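Long-range contacts in putative Glycosidase (PDB 3R67), which is a putative glycosidase of otherwise unassigned function, an almost all-beta protein that probably adopts a five-bladed propeller fold: residues 48-53 and 68-73; 182-187 and 251-256. All blocks are in the same frame, centred on the assembly; numbering follows the deposited sequence. Where two conformers were deposited one is given.

Interaction 1 (48-53 and 68-73). With EDO (1,2-ethanediol), chain E.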
# COMPACT_ATOMS: atom_id res chain seq x y z
N SER A 48 -6.37 -12.62 -14.59
CA SER A 48 -7.05 -13.90 -14.55
C SER A 48 -6.75 -14.75 -13.31
O SER A 48 -7.57 -15.63 -13.02
CB SER A 48 -6.68 -14.74 -15.77
OG SER A 48 -5.28 -14.95 -15.82
N SER A 49 -5.62 -14.53 -12.57
CA SER A 49 -5.35 -15.41 -11.44
C SER A 49 -5.70 -14.76 -10.10
O SER A 49 -6.36 -15.41 -9.29
CB SER A 49 -3.89 -15.85 -11.43
OG SER A 49 -2.99 -14.76 -11.33
N ASP A 50 -5.25 -13.51 -9.84
CA ASP A 50 -5.50 -12.83 -8.56
C ASP A 50 -5.51 -11.31 -8.72
O ASP A 50 -4.76 -10.79 -9.53
CB ASP A 50 -4.42 -13.21 -7.50
CG ASP A 50 -4.41 -14.69 -7.11
OD1 ASP A 50 -5.36 -15.12 -6.41
OD2 ASP A 50 -3.54 -15.43 -7.60
N THR A 51 -6.37 -10.63 -7.93
CA THR A 51 -6.53 -9.16 -7.89
C THR A 51 -6.50 -8.74 -6.42
O THR A 51 -7.40 -9.11 -5.66
CB THR A 51 -7.81 -8.70 -8.60
OG1 THR A 51 -8.92 -9.31 -7.94
CG2 THR A 51 -7.81 -9.02 -10.09
N PHE A 52 -5.47 -8.01 -5.99
CA PHE A 52 -5.34 -7.69 -4.56
C PHE A 52 -4.55 -6.39 -4.37
O PHE A 52 -4.58 -5.53 -5.24
CB PHE A 52 -4.66 -8.88 -3.83
CG PHE A 52 -3.34 -9.37 -4.40
CD1 PHE A 52 -3.28 -10.01 -5.63
CD2 PHE A 52 -2.18 -9.30 -3.65
CE1 PHE A 52 -2.07 -10.48 -6.14
CE2 PHE A 52 -0.98 -9.81 -4.14
CZ PHE A 52 -0.93 -10.40 -5.38
N ASN A 53 -3.93 -6.22 -3.19
CA ASN A 53 -3.08 -5.11 -2.71
C ASN A 53 -3.31 -3.83 -3.54
O ASN A 53 -2.58 -3.50 -4.48
CB ASN A 53 -1.61 -5.53 -2.73
CG ASN A 53 -1.34 -6.63 -1.74
OD1 ASN A 53 -2.22 -7.07 -0.98
ND2 ASN A 53 -0.15 -7.17 -1.80
N ARG A 68 -3.63 -4.43 -7.76
CA ARG A 68 -2.58 -5.30 -8.23
C ARG A 68 -3.21 -6.57 -8.83
O ARG A 68 -3.90 -7.32 -8.13
CB ARG A 68 -1.62 -5.63 -7.09
CG ARG A 68 -0.54 -6.61 -7.50
CD ARG A 68 0.31 -7.02 -6.34
NE ARG A 68 1.18 -8.13 -6.72
CZ ARG A 68 2.07 -8.69 -5.91
NH1 ARG A 68 2.23 -8.24 -4.67
NH2 ARG A 68 2.79 -9.72 -6.33
N ALA A 69 -2.99 -6.79 -10.13
CA ALA A 69 -3.52 -7.95 -10.83
C ALA A 69 -2.41 -8.85 -11.33
O ALA A 69 -1.42 -8.36 -11.89
CB ALA A 69 -4.39 -7.49 -11.99
N GLU A 70 -2.56 -10.17 -11.14
CA GLU A 70 -1.59 -11.17 -11.61
C GLU A 70 -2.23 -12.01 -12.70
O GLU A 70 -3.40 -12.37 -12.61
CB GLU A 70 -1.07 -12.05 -10.47
CG GLU A 70 -0.11 -11.30 -9.54
CD GLU A 70 0.48 -12.12 -8.41
OE1 GLU A 70 -0.17 -13.09 -7.97
OE2 GLU A 70 1.59 -11.77 -7.93
N ASP A 71 -1.46 -12.27 -13.76
CA ASP A 71 -1.91 -13.01 -14.93
C ASP A 71 -1.67 -14.52 -14.79
O ASP A 71 -1.24 -14.98 -13.75
CB ASP A 71 -1.19 -12.47 -16.18
CG ASP A 71 0.33 -12.48 -16.18
OD1 ASP A 71 0.93 -13.19 -15.33
OD2 ASP A 71 0.93 -11.83 -17.05
N ASN A 72 -1.94 -15.27 -15.87
CA ASN A 72 -1.75 -16.71 -15.93
C ASN A 72 -0.53 -17.02 -16.84
O ASN A 72 -0.60 -17.84 -17.75
CB ASN A 72 -3.03 -17.42 -16.40
CG ASN A 72 -3.60 -16.96 -17.73
OD1 ASN A 72 -3.08 -16.05 -18.39
ND2 ASN A 72 -4.72 -17.54 -18.13
N SER A 73 0.58 -16.29 -16.60
CA SER A 73 1.79 -16.45 -17.40
C SER A 73 2.46 -17.76 -17.03
O SER A 73 3.17 -18.33 -17.86
CB SER A 73 2.73 -15.26 -17.23
OG SER A 73 2.93 -14.92 -15.87
C1 EDO E . 0.88 -9.32 1.23
O1 EDO E . 0.88 -9.28 -0.19
C2 EDO E . 1.95 -10.29 1.67
O2 EDO E . 1.67 -11.61 1.17
O HOH W 1 -1.14 -15.46 -8.81
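Arg68 lies alongside Phe52 in an antiparallel hairpin, both side chains on the same face of the sheet and pointing the same way. The methylene CB of Arg68 sits by the carbonyl oxygens of Phe52 and Asn53, 3.5 Å from each O. CG leaves anti to the backbone N (chi1 177°), and the extended chain beyond it carries CD over one face of the aromatic ring, a CH-pi contact with CD 4.0 Å from the Phe52 ring centroid. Next, NE comes within 3.4 Å of Phe52 CZ while its N-H serves Ser82. The guanidinium itself slides past the ring rim, its plane turned 33° from that of the ring, with Phe52 CZ over one of its faces. NH1 is paired with Asp121, and NH2 makes a weak, bent bond of 2.9 Å to Glu70 OE2 within a salt bridge. Arginine suits this place because its aliphatic stem can cover a phenyl ring while its tip gathers carboxylates.

Glu70 sets its carboxylate at the edge of the Phe52 ring, the two planes 81° apart. Its OE1 lies 4.1 Å from Asp50 OD2; a water placed to donate to both would ease that meeting of like charges. Gln317 bonds to Glu70 OE1 and Ser344 to Asp50 OD1. At the loop end, Ser49 and Asp50 both face Glu70, a classic beta bulge: Ser49 N bonds to Glu70 O at 3.1 Å, beside the regular bond from Glu70 N to Asp50 O. At the corner, the Asn53 amide donates from ND2 to 1,2-ethanediol O1 at 2.8 Å.

Strand 62-70 lies between strands 50-59 and 82-89, the latter reached through the Ala69 and Arg83 backbones; away from the hairpin, the Thr51 backbone bonds to Ser344, and strand 323-331 packs against Asn53.

Interaction 2 (182-187 and 251-256)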
# COMPACT_ATOMS: atom_id res chain seq x y z
N ILE A 182 3.18 7.93 2.35
CA ILE A 182 3.42 9.39 2.36
C ILE A 182 2.52 10.02 3.43
O ILE A 182 1.40 9.57 3.59
CB ILE A 182 3.17 10.03 0.94
CG1 ILE A 182 4.32 9.68 -0.00
CG2 ILE A 182 3.05 11.58 1.02
CD1 ILE A 182 4.24 10.34 -1.46
N VAL A 183 3.01 11.09 4.12
CA VAL A 183 2.22 11.81 5.12
C VAL A 183 1.25 12.77 4.38
O VAL A 183 1.65 13.59 3.55
CB VAL A 183 3.08 12.56 6.17
CG1 VAL A 183 2.20 13.33 7.14
CG2 VAL A 183 3.97 11.58 6.94
N THR A 184 -0.03 12.62 4.68
CA THR A 184 -1.12 13.41 4.13
C THR A 184 -1.90 14.10 5.24
O THR A 184 -1.78 13.73 6.41
CB THR A 184 -2.10 12.53 3.27
OG1 THR A 184 -2.80 11.61 4.11
CG2 THR A 184 -1.43 11.83 2.12
N LYS A 185 -2.74 15.06 4.87
CA LYS A 185 -3.59 15.77 5.82
C LYS A 185 -4.87 16.18 5.12
O LYS A 185 -4.89 16.25 3.89
CB LYS A 185 -2.88 17.01 6.44
CG LYS A 185 -2.60 18.15 5.47
CD LYS A 185 -1.92 19.31 6.16
CE LYS A 185 -1.64 20.43 5.20
NZ LYS A 185 -0.96 21.57 5.87
N LEU A 186 -5.92 16.47 5.90
CA LEU A 186 -7.15 17.01 5.34
C LEU A 186 -7.08 18.52 5.29
O LEU A 186 -6.75 19.17 6.28
CB LEU A 186 -8.42 16.57 6.10
CG LEU A 186 -8.82 15.10 6.11
CD1 LEU A 186 -10.13 14.92 6.87
CD2 LEU A 186 -9.00 14.57 4.69
N VAL A 187 -7.38 19.07 4.12
CA VAL A 187 -7.50 20.51 3.88
C VAL A 187 -8.89 20.69 3.27
O VAL A 187 -9.14 20.20 2.16
CB VAL A 187 -6.34 21.11 3.03
CG1 VAL A 187 -6.60 22.59 2.74
CG2 VAL A 187 -5.00 20.93 3.73
N PRO A 251 -1.23 5.59 2.73
CA PRO A 251 -0.58 6.83 3.17
C PRO A 251 -0.94 7.19 4.63
O PRO A 251 -2.06 6.93 5.09
CB PRO A 251 -1.16 7.87 2.20
CG PRO A 251 -1.38 7.10 0.96
CD PRO A 251 -1.95 5.80 1.45
N ALA A 252 0.03 7.79 5.35
CA ALA A 252 -0.18 8.26 6.72
C ALA A 252 -1.10 9.47 6.70
O ALA A 252 -1.13 10.19 5.69
CB ALA A 252 1.14 8.58 7.40
N ILE A 253 -1.89 9.66 7.77
CA ILE A 253 -2.84 10.77 7.85
C ILE A 253 -2.62 11.56 9.14
O ILE A 253 -2.56 10.98 10.23
CB ILE A 253 -4.34 10.28 7.73
CG1 ILE A 253 -5.39 11.43 7.78
CG2 ILE A 253 -4.69 9.14 8.70
CD1 ILE A 253 -5.47 12.35 6.52
N MSE A 254 -2.48 12.89 9.01
CA MSE A 254 -2.35 13.78 10.16
C MSE A 254 -3.70 13.94 10.84
O MSE A 254 -4.69 14.24 10.17
CB MSE A 254 -1.78 15.15 9.75
CG MSE A 254 -0.35 15.09 9.23
SE MSE A 254 0.38 16.85 8.76
CE MSE A 254 0.31 17.69 10.55
N THR A 255 -3.74 13.71 12.15
CA THR A 255 -4.97 13.80 12.96
C THR A 255 -4.76 14.86 14.04
O THR A 255 -3.65 15.39 14.16
CB THR A 255 -5.35 12.43 13.56
OG1 THR A 255 -4.47 12.13 14.65
CG2 THR A 255 -5.41 11.30 12.52
N ASP A 256 -5.80 15.15 14.84
CA ASP A 256 -5.71 16.12 15.94
C ASP A 256 -4.72 15.63 17.04
O ASP A 256 -4.22 16.46 17.80
CB ASP A 256 -7.11 16.38 16.55
CG ASP A 256 -7.87 15.16 17.05
OD1 ASP A 256 -7.75 14.08 16.42
OD2 ASP A 256 -8.67 15.30 18.01
O HOH W 2 -5.64 16.15 8.68
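Thr184 and Ala252 meet through a single carbonyl oxygen that accepts twice. Thr184 N donates to Ala252 O from above the carbonyl plane at 2.9 Å, and Thr184 OG1 reaches the same oxygen at 2.7 Å from the opposite face of that plane. A chi1 of 67°, with the hydroxyl between the backbone N and the carbonyl carbon, turns OG1 toward Ala252 O alongside the main-chain N-H; threonine adds a methyl, CG2, that touches Pro251 CB. Gln191 also bonds to this hydroxyl.

The remaining backbone bonds follow parallel pairing, with Val183 beside Ala252 and Thr184 beside Ile253. Met254 N gives a good bond to Thr184 O at 2.8 Å, whereas the one from Ala252 N to Ile182 O is bent and weak. The strand axes diverge by 42°, a strong twist.

Strands 180-187 and 245-255 each open a run of antiparallel strands, and first strands of successive blades running side by side in one direction are consistent with a beta-propeller, where such strands surround the central axis.

Apolar contacts flank the bonds on both faces. Val183 spreads its branches, CG2 facing the small Ala252 CB at 4.1 Å and CG1 meeting the CG methylene of Met254, a selenomethionine in the crystal, at 3.7 Å. On the other face the apolar pair is Ile253 CD1 with Leu186 CG, a loose 4.4 Å. The same CD1 methyl makes a van der Waals approach to the hydroxyl oxygen of Thr184, 3.7 Å from OG1.

Where the strands splay, water takes over: one molecule accepts from Leu186 N and donates to Met254 O at 2.6 Å.

Interactions 1 and 2 lie on opposite sides of the chain's centre, 16 Å and 15 Å from it, with their own centres 30 Å apart; their nearest atoms are about 11 Å from one another, so they do not touch. Interaction 1 is local, pairing the two arms of a hairpin, and closes before 182-187 is reached. Interaction 2 instead joins segments with 63 residues between them, in a parallel sense that a tight hairpin cannot give. Both come near 1,2-ethanediol: one molecule is bonded in interaction 1, and one lies about 3 Å from the Pro251 side chain. These molecules probably come from the crystallisation liquor, though they may mark pockets.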